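Local structure of STU0660 (3ZTH) at residues G113-E116 and K117-Q121; L124-E127 and A128-H132; N134-G138 and Q139-H143; T150-Q153 and L154-N158. The protein binds magnesium and probably DNA as a large Csn2 protein of the CRISPR-Cas system, involved in bacterial immunity against invading nucleic acid. All blocks are in the same frame, centred on the assembly; numbering follows the deposited sequence.

Interaction 1 of 4, residues G113-E116 and K117-Q121; sequences GHLE and KINEQ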
# COMPACT_ATOMS: atom_id res chain seq x y z
N GLY A 113 -31.79 -10.27 14.49
CA GLY A 113 -32.09 -9.75 15.81
C GLY A 113 -30.85 -9.63 16.68
O GLY A 113 -30.71 -8.67 17.44
N HIS A 114 -29.96 -10.60 16.57
CA HIS A 114 -28.73 -10.59 17.35
C HIS A 114 -27.81 -9.46 16.88
O HIS A 114 -26.96 -8.99 17.63
CB HIS A 114 -28.02 -11.94 17.23
CG HIS A 114 -28.78 -13.07 17.87
ND1 HIS A 114 -29.00 -13.15 19.23
CD2 HIS A 114 -29.35 -14.17 17.33
CE1 HIS A 114 -29.69 -14.24 19.50
NE2 HIS A 114 -29.91 -14.88 18.36
N LEU A 115 -27.98 -9.04 15.63
CA LEU A 115 -27.17 -7.96 15.07
C LEU A 115 -27.59 -6.68 15.79
O LEU A 115 -26.75 -5.86 16.18
CB LEU A 115 -27.43 -7.80 13.57
CG LEU A 115 -26.23 -7.59 12.64
CD1 LEU A 115 -26.70 -6.85 11.39
CD2 LEU A 115 -25.14 -6.80 13.34
N GLU A 116 -28.90 -6.51 15.94
CA GLU A 116 -29.44 -5.34 16.60
C GLU A 116 -28.96 -5.25 18.04
O GLU A 116 -28.58 -4.18 18.50
CB GLU A 116 -30.97 -5.38 16.56
CG GLU A 116 -31.53 -5.26 15.16
CD GLU A 116 -33.04 -5.35 15.12
OE1 GLU A 116 -33.70 -4.54 15.81
OE2 GLU A 116 -33.56 -6.23 14.40
N LYS A 117 -28.96 -6.38 18.74
CA LYS A 117 -28.50 -6.38 20.11
C LYS A 117 -27.01 -6.04 20.16
O LYS A 117 -26.55 -5.38 21.10
CB LYS A 117 -28.74 -7.74 20.77
CG LYS A 117 -30.21 -8.06 20.99
CD LYS A 117 -30.40 -9.38 21.73
CE LYS A 117 -29.75 -9.35 23.11
NZ LYS A 117 -29.92 -10.64 23.86
N ILE A 118 -26.26 -6.49 19.16
CA ILE A 118 -24.83 -6.22 19.10
C ILE A 118 -24.56 -4.74 18.85
O ILE A 118 -23.67 -4.16 19.46
CB ILE A 118 -24.12 -7.04 17.98
CG1 ILE A 118 -24.03 -8.51 18.40
CG2 ILE A 118 -22.72 -6.49 17.73
CD1 ILE A 118 -23.34 -9.39 17.37
N ASN A 119 -25.34 -4.14 17.96
CA ASN A 119 -25.17 -2.73 17.67
C ASN A 119 -25.62 -1.87 18.85
O ASN A 119 -25.28 -0.69 18.93
CB ASN A 119 -25.94 -2.34 16.41
CG ASN A 119 -25.24 -2.79 15.14
OD1 ASN A 119 -24.03 -2.66 15.02
ND2 ASN A 119 -26.01 -3.32 14.20
N GLU A 120 -26.38 -2.46 19.76
CA GLU A 120 -26.84 -1.73 20.93
C GLU A 120 -25.69 -1.67 21.92
O GLU A 120 -25.50 -0.67 22.61
CB GLU A 120 -28.06 -2.40 21.55
CG GLU A 120 -29.29 -2.34 20.66
CD GLU A 120 -30.56 -2.79 21.38
OE1 GLU A 120 -30.54 -3.86 22.04
OE2 GLU A 120 -31.58 -2.08 21.27
N GLN A 121 -24.92 -2.75 22.00
CA GLN A 121 -23.78 -2.78 22.90
C GLN A 121 -22.69 -1.86 22.35
O GLN A 121 -21.85 -1.36 23.09
CB GLN A 121 -23.25 -4.20 23.03
CG GLN A 121 -24.16 -5.08 23.83
CD GLN A 121 -24.43 -4.50 25.20
OE1 GLN A 121 -23.50 -4.30 25.99
NE2 GLN A 121 -25.70 -4.23 25.49

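Interaction 2 of 4, residues L124-E127 and A128-H132; sequences LIEE and AMNRH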
# COMPACT_ATOMS: atom_id res chain seq x y z
N LEU A 124 -23.51 1.63 23.13
CA LEU A 124 -23.24 1.83 24.55
C LEU A 124 -21.75 2.08 24.74
O LEU A 124 -21.36 2.98 25.48
CB LEU A 124 -23.66 0.61 25.38
CG LEU A 124 -25.14 0.24 25.46
CD1 LEU A 124 -25.32 -0.83 26.53
CD2 LEU A 124 -25.99 1.47 25.78
N ILE A 125 -20.92 1.29 24.06
CA ILE A 125 -19.48 1.46 24.17
C ILE A 125 -19.10 2.86 23.69
O ILE A 125 -18.17 3.47 24.21
CB ILE A 125 -18.72 0.39 23.36
CG1 ILE A 125 -18.98 -0.99 23.98
CG2 ILE A 125 -17.22 0.67 23.38
CD1 ILE A 125 -18.26 -2.13 23.28
N GLU A 126 -19.83 3.38 22.70
CA GLU A 126 -19.57 4.71 22.18
C GLU A 126 -19.86 5.76 23.25
O GLU A 126 -18.99 6.55 23.62
CB GLU A 126 -20.44 5.00 20.95
CG GLU A 126 -20.20 6.37 20.34
CD GLU A 126 -21.19 6.71 19.24
OE1 GLU A 126 -22.39 6.89 19.54
OE2 GLU A 126 -20.77 6.81 18.07
N GLU A 127 -21.10 5.77 23.74
CA GLU A 127 -21.51 6.72 24.75
C GLU A 127 -20.62 6.71 25.98
O GLU A 127 -20.10 7.74 26.40
CB GLU A 127 -22.95 6.45 25.16
CG GLU A 127 -23.96 6.69 24.06
CD GLU A 127 -25.39 6.58 24.54
OE1 GLU A 127 -25.76 5.49 25.02
OE2 GLU A 127 -26.13 7.59 24.45
N ALA A 128 -20.43 5.53 26.58
CA ALA A 128 -19.59 5.42 27.76
C ALA A 128 -18.19 5.92 27.46
O ALA A 128 -17.44 6.32 28.36
CB ALA A 128 -19.53 3.97 28.20
N MSE A 129 -17.84 5.91 26.18
CA MSE A 129 -16.54 6.34 25.73
C MSE A 129 -16.49 7.86 25.55
O MSE A 129 -15.49 8.50 25.85
CB MSE A 129 -16.22 5.64 24.43
CG MSE A 129 -14.78 5.62 24.05
SE MSE A 129 -14.40 3.96 23.16
CE MSE A 129 -13.36 3.12 24.56
N ASN A 130 -17.59 8.43 25.06
CA ASN A 130 -17.66 9.86 24.86
C ASN A 130 -17.76 10.57 26.20
O ASN A 130 -17.38 11.74 26.31
CB ASN A 130 -18.85 10.23 23.99
CG ASN A 130 -18.67 9.79 22.57
OD1 ASN A 130 -17.66 10.08 21.94
ND2 ASN A 130 -19.66 9.08 22.04
N ARG A 131 -18.26 9.87 27.21
CA ARG A 131 -18.39 10.46 28.54
C ARG A 131 -17.02 10.71 29.16
O ARG A 131 -16.88 11.57 30.02
CB ARG A 131 -19.20 9.55 29.48
CG ARG A 131 -20.71 9.64 29.30
CD ARG A 131 -21.44 9.13 30.54
NE ARG A 131 -21.11 7.74 30.84
CZ ARG A 131 -21.66 6.69 30.22
NH1 ARG A 131 -22.57 6.87 29.27
NH2 ARG A 131 -21.29 5.46 30.56
N HIS A 132 -16.02 9.96 28.72
CA HIS A 132 -14.68 10.15 29.26
C HIS A 132 -13.83 11.08 28.40
O HIS A 132 -12.84 11.63 28.87
CB HIS A 132 -13.99 8.81 29.47
CG HIS A 132 -14.25 8.21 30.82
ND1 HIS A 132 -15.50 7.77 31.21
CD2 HIS A 132 -13.43 8.01 31.88
CE1 HIS A 132 -15.44 7.34 32.46
NE2 HIS A 132 -14.19 7.47 32.89

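Interaction 3 of 4, residues N134-G138 and Q139-H143; sequences NLNCG and QVEYH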
# COMPACT_ATOMS: atom_id res chain seq x y z
N ASN A 134 -14.72 14.08 26.97
CA ASN A 134 -15.64 15.22 26.91
C ASN A 134 -15.15 16.40 26.10
O ASN A 134 -15.41 17.54 26.49
CB ASN A 134 -15.94 15.72 28.32
CG ASN A 134 -16.18 14.59 29.30
OD1 ASN A 134 -17.05 13.75 29.09
ND2 ASN A 134 -15.39 14.57 30.37
N LEU A 135 -14.48 16.17 24.98
CA LEU A 135 -14.01 17.32 24.21
C LEU A 135 -15.17 18.14 23.67
O LEU A 135 -15.73 17.86 22.62
CB LEU A 135 -13.07 16.88 23.08
CG LEU A 135 -11.73 16.33 23.60
CD1 LEU A 135 -10.72 16.38 22.47
CD2 LEU A 135 -11.23 17.17 24.77
N ASN A 136 -15.51 19.18 24.43
CA ASN A 136 -16.60 20.09 24.11
C ASN A 136 -16.14 21.51 24.39
O ASN A 136 -15.69 21.81 25.50
CB ASN A 136 -17.82 19.78 24.99
CG ASN A 136 -18.43 18.42 24.70
OD1 ASN A 136 -19.20 18.26 23.76
ND2 ASN A 136 -18.07 17.43 25.52
N CYS A 137 -16.26 22.38 23.40
CA CYS A 137 -15.88 23.79 23.54
C CYS A 137 -16.85 24.65 22.76
O CYS A 137 -16.73 24.79 21.54
CB CYS A 137 -14.45 24.03 23.03
SG CYS A 137 -13.17 23.28 24.08
N GLY A 138 -17.82 25.22 23.46
CA GLY A 138 -18.81 26.04 22.79
C GLY A 138 -19.80 25.16 22.06
O GLY A 138 -20.27 24.16 22.60
N GLN A 139 -20.11 25.51 20.81
CA GLN A 139 -21.04 24.72 20.01
C GLN A 139 -20.35 23.47 19.48
O GLN A 139 -21.00 22.53 19.03
CB GLN A 139 -21.55 25.52 18.81
CG GLN A 139 -22.77 26.37 19.05
CD GLN A 139 -23.33 26.91 17.74
OE1 GLN A 139 -22.64 27.63 17.01
NE2 GLN A 139 -24.58 26.55 17.44
N VAL A 140 -19.02 23.48 19.53
CA VAL A 140 -18.23 22.38 19.01
C VAL A 140 -18.01 21.23 19.97
O VAL A 140 -17.90 21.41 21.18
CB VAL A 140 -16.85 22.88 18.54
CG1 VAL A 140 -16.14 21.78 17.76
CG2 VAL A 140 -17.01 24.12 17.70
N GLU A 141 -17.95 20.03 19.40
CA GLU A 141 -17.70 18.81 20.15
C GLU A 141 -16.86 17.86 19.31
O GLU A 141 -17.06 17.74 18.10
CB GLU A 141 -19.02 18.12 20.54
CG GLU A 141 -18.82 16.74 21.18
CD GLU A 141 -20.11 16.09 21.67
OE1 GLU A 141 -21.08 16.00 20.88
OE2 GLU A 141 -20.15 15.65 22.84
N TYR A 142 -15.91 17.20 19.97
CA TYR A 142 -15.05 16.22 19.31
C TYR A 142 -15.39 14.88 19.93
O TYR A 142 -15.22 14.68 21.13
CB TYR A 142 -13.58 16.55 19.55
CG TYR A 142 -12.62 15.62 18.84
CD1 TYR A 142 -12.66 15.46 17.45
CD2 TYR A 142 -11.62 14.95 19.55
CE1 TYR A 142 -11.71 14.67 16.79
CE2 TYR A 142 -10.67 14.15 18.90
CZ TYR A 142 -10.72 14.02 17.52
OH TYR A 142 -9.76 13.26 16.88
N HIS A 143 -15.87 13.96 19.11
CA HIS A 143 -16.26 12.65 19.61
C HIS A 143 -16.15 11.55 18.56
O HIS A 143 -16.02 11.81 17.36
CB HIS A 143 -17.70 12.71 20.08
CG HIS A 143 -18.64 13.20 19.03
ND1 HIS A 143 -18.68 12.65 17.77
CD2 HIS A 143 -19.52 14.22 19.02
CE1 HIS A 143 -19.55 13.31 17.02
NE2 HIS A 143 -20.07 14.27 17.76
O HOH W 1 -18.00 27.57 20.32

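Interaction 4 of 4, residues T150-Q153 and L154-N158; sequences TLDQ and LLTKN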
# COMPACT_ATOMS: atom_id res chain seq x y z
N THR A 150 -22.20 -4.98 10.36
CA THR A 150 -23.01 -5.67 9.36
C THR A 150 -22.63 -7.14 9.44
O THR A 150 -21.52 -7.48 9.88
CB THR A 150 -22.72 -5.16 7.94
OG1 THR A 150 -21.35 -5.40 7.62
CG2 THR A 150 -23.02 -3.68 7.83
N LEU A 151 -23.53 -8.02 9.02
CA LEU A 151 -23.25 -9.44 9.04
C LEU A 151 -22.13 -9.74 8.06
O LEU A 151 -21.21 -10.50 8.36
CB LEU A 151 -24.52 -10.23 8.71
CG LEU A 151 -25.56 -10.01 9.82
CD1 LEU A 151 -26.94 -10.48 9.40
CD2 LEU A 151 -25.09 -10.72 11.09
N ASP A 152 -22.19 -9.11 6.89
CA ASP A 152 -21.14 -9.31 5.90
C ASP A 152 -19.79 -9.06 6.57
O ASP A 152 -18.83 -9.77 6.34
CB ASP A 152 -21.30 -8.33 4.73
CG ASP A 152 -20.08 -8.34 3.82
OD1 ASP A 152 -19.87 -9.34 3.09
OD2 ASP A 152 -19.32 -7.35 3.83
N GLN A 153 -19.74 -8.02 7.40
CA GLN A 153 -18.53 -7.67 8.11
C GLN A 153 -18.14 -8.75 9.12
O GLN A 153 -16.98 -9.14 9.21
CB GLN A 153 -18.72 -6.34 8.82
CG GLN A 153 -17.53 -5.91 9.64
CD GLN A 153 -17.71 -4.53 10.23
OE1 GLN A 153 -16.88 -4.07 11.02
NE2 GLN A 153 -18.80 -3.86 9.85
N LEU A 154 -19.13 -9.23 9.87
CA LEU A 154 -18.88 -10.29 10.85
C LEU A 154 -18.38 -11.56 10.18
O LEU A 154 -17.42 -12.19 10.64
CB LEU A 154 -20.16 -10.61 11.62
CG LEU A 154 -20.41 -9.90 12.95
CD1 LEU A 154 -21.60 -10.55 13.64
CD2 LEU A 154 -19.17 -9.99 13.83
N LEU A 155 -19.04 -11.96 9.10
CA LEU A 155 -18.65 -13.16 8.38
C LEU A 155 -17.24 -13.02 7.81
O LEU A 155 -16.50 -14.00 7.71
CB LEU A 155 -19.64 -13.43 7.23
CG LEU A 155 -21.03 -13.90 7.66
CD1 LEU A 155 -21.92 -14.06 6.45
CD2 LEU A 155 -20.89 -15.21 8.40
N THR A 156 -16.87 -11.79 7.47
CA THR A 156 -15.56 -11.53 6.89
C THR A 156 -14.42 -11.46 7.89
O THR A 156 -13.27 -11.70 7.53
CB THR A 156 -15.57 -10.20 6.10
OG1 THR A 156 -16.67 -10.18 5.19
CG2 THR A 156 -14.28 -10.04 5.31
N LYS A 157 -14.72 -11.15 9.15
CA LYS A 157 -13.65 -11.00 10.14
C LYS A 157 -13.69 -11.89 11.39
O LYS A 157 -12.65 -12.16 11.98
CB LYS A 157 -13.60 -9.55 10.61
CG LYS A 157 -13.39 -8.53 9.50
CD LYS A 157 -11.94 -8.48 9.05
CE LYS A 157 -11.69 -7.33 8.10
NZ LYS A 157 -10.23 -7.16 7.85
N ASN A 158 -14.88 -12.33 11.79
CA ASN A 158 -14.99 -13.13 13.01
C ASN A 158 -15.46 -14.57 12.84
O ASN A 158 -15.68 -15.27 13.82
CB ASN A 158 -15.91 -12.39 13.98
CG ASN A 158 -15.41 -10.99 14.27
OD1 ASN A 158 -14.43 -10.81 15.00
ND2 ASN A 158 -16.07 -10.00 13.69

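Interaction 1 of 4, residues G113-E116 and K117-Q121
Leu-115 and Asn-119 meet one turn apart in the middle of helix 109-130, a local i to i+4 contact on a long helix that lies against a second subunit. Two things join them. The backbone N of Asn-119 bonds to O of Leu-115 at 2.8 Å, and the amide of Asn-119 folds back beside the same turn, where its ND2 lies 3.7 Å from CD2 of Leu-115. The fold-back follows from chi1 of -76°, which swings CG beside the asparagine's own N. ND2 also passes 3.3 Å from O of Leu-115, but at an angle too poor for a bond, so that carbonyl is held by the main chain. OD1 takes its hydrogen bond from Leu-149 N.

Ile-118 repeats the backbone pattern: its N bonds to O of His-114 at 3.0 Å, while CG1 sits 3.1 Å from the same O. Further round, Lys-117 N reaches O of Gly-113 at 3.2 Å, and CG of Lys-117 lies 3.6 Å from that O. The bond from Glu-120 N to Glu-116 O is weak.

His-114 ND1 is hydrogen-bonded to Gln-121 OE1 of the second subunit, and Ile-118 packs on the same glutamine. On the chain's own side, Ile-118 touches Leu-149 and Asn-119 touches Pro-148, both in the loop between strand 140-146 and helix 151-157.

Interaction 2 of 4, residues L124-E127 and A128-H132
Glu-127 and Ala-128 are adjacent in the chain, and each is also engaged one turn away, Glu-127 with Arg-131 and Ala-128 with Leu-124. Arg-131 N bonds to O of Glu-127 at 2.9 Å, and its CG lies 3.5 Å from that oxygen. From there the arginine bends at chi3 (-60°), which turns the guanidinium back along the helix, with the carbonyl of Glu-127 and CA of Ala-128 over one face. The glutamate chain runs out extended instead, and its OE1 stays 5.5 Å from Arg-131 NH1, too far for a salt bridge, though the opposite charges may still attract weakly. NH2 of Arg-131 has a long, weak ion pair with Asp-110 of the second subunit.

Ala-128 N donates to Leu-124 O at 2.9 Å, and its methyl rests against the same carbonyl. These are the i to i+4 bonds of an alpha helix, here the last turns of helix 109-130 before the chain turns toward the hairpin of strands 136-137 and 140-146.

Glu-126 is the third main participant. Its O takes a 2.8 Å bond from Asn-130 N, and CG of its side chain meets Asn-130 ND2 at 3.2 Å, the carboxylate and amide planes being 46° apart. The polar ends look to strand 140-146: Asn-130 OD1 accepts from Leu-144 N, and Glu-126 OE2 takes a weak bond from Asn-146 N. Round the helix, the selenium of selenomethionine Met-129 packs against CG2 of Ile-125, and Met-129 also touches Ile-111 of the second subunit.

Interaction 3 of 4, residues N134-G138 and Q139-H143
Leu-135 and Tyr-142 lie side by side at the open end of a tight beta hairpin, and the leucine can be followed outward. Its CB lies 3.6 Å from CB of Tyr-142. With CG beside the leucine's own N (chi1 -69°), Leu-135 CD1 meets CD2 of Tyr-142 at 3.4 Å, at the edge of the ring and near its plane. Behind this pair, Tyr-142 N bonds to Leu-135 O at 2.7 Å.

Toward the turn, Cys-137 and Val-140 form the antiparallel hydrogen-bonded pair: Cys-137 N to Val-140 O is sound at 2.9 Å, whereas the return bond is weak. A type II' turn closes it, with Gly-138 at positive phi, and a water bridges Cys-137 O to Gln-139 N. In the non-hydrogen-bonded pair between, Asn-136 and Glu-141 point the same way. Their OD1 and OE2 are 2.9 Å apart although both are acceptors as modelled.

Tyr-142 OH bonds to Met-90 O of the second subunit, and its ring stacks with Phe-163 of that subunit. The edge of strand 140-146 pairs antiparallel with a strand of the same subunit, so the two-stranded sheet continues across the interface.

Interaction 4 of 4, residues T150-Q153 and L154-N158
Asp-152 O is gripped twice by Thr-156: the backbone N bonds to it at 3.0 Å, and OG1 donates to it at a modelled 2.5 Å, shorter than usual, so its exact length is doubtful. The hydroxyl gets there because chi1 of -51° puts OG1 beside its own N, within reach of O of Asp-152 one turn back. The acid itself is turned away. OD1 of Asp-152 forms a salt bridge with Arg-103 and a hydrogen bond with Tyr-92 OH.

The contact is the short helix 151-157, which begins with an N-cap: OG1 of Thr-150 accepts from Gln-153 N at 3.1 Å. The next rungs are regular, Leu-154 N to Thr-150 O and then Leu-155 N to Leu-151 O at 2.7 Å. Alongside them, CD2 of Leu-151 packs 4.3 Å from CD1 of Leu-154. Val-106 of helix 97-106 touches Leu-151 and Leu-155, while Ile-125 of the second subunit packs on Leu-154.

Gln-153, extended from a chi1 of 178°, sends OE1 to Asn-158 ND2 of the second subunit. Threonine hydroxyls thus serve the helix itself, Thr-150 as acceptor at its start and Thr-156 as donor later, while Asp-152 and Gln-153 bind partners outside it.

The four contacts follow one another along an arm reaching away from the magnesium-binding part of the chain; Gln-26 and Asp-240, which hold the metal, are remote from all of them. Interactions 1 and 2 are successive parts of helix 109-130, centres about 17 Å apart. Beyond the helix, interaction 3 lies about 14 Å from interaction 2 between centres, touching it where Asn-130 OD1 meets His-143 CB at 3.2 Å. The chain then returns, bringing interaction 4 within about 13 Å of interaction 1 between centres; there Leu-115 CG packs 3.7 Å from Leu-151 CD2. Interactions 3 and 4 are about 33 Å apart between centres, yet all four touch the second subunit.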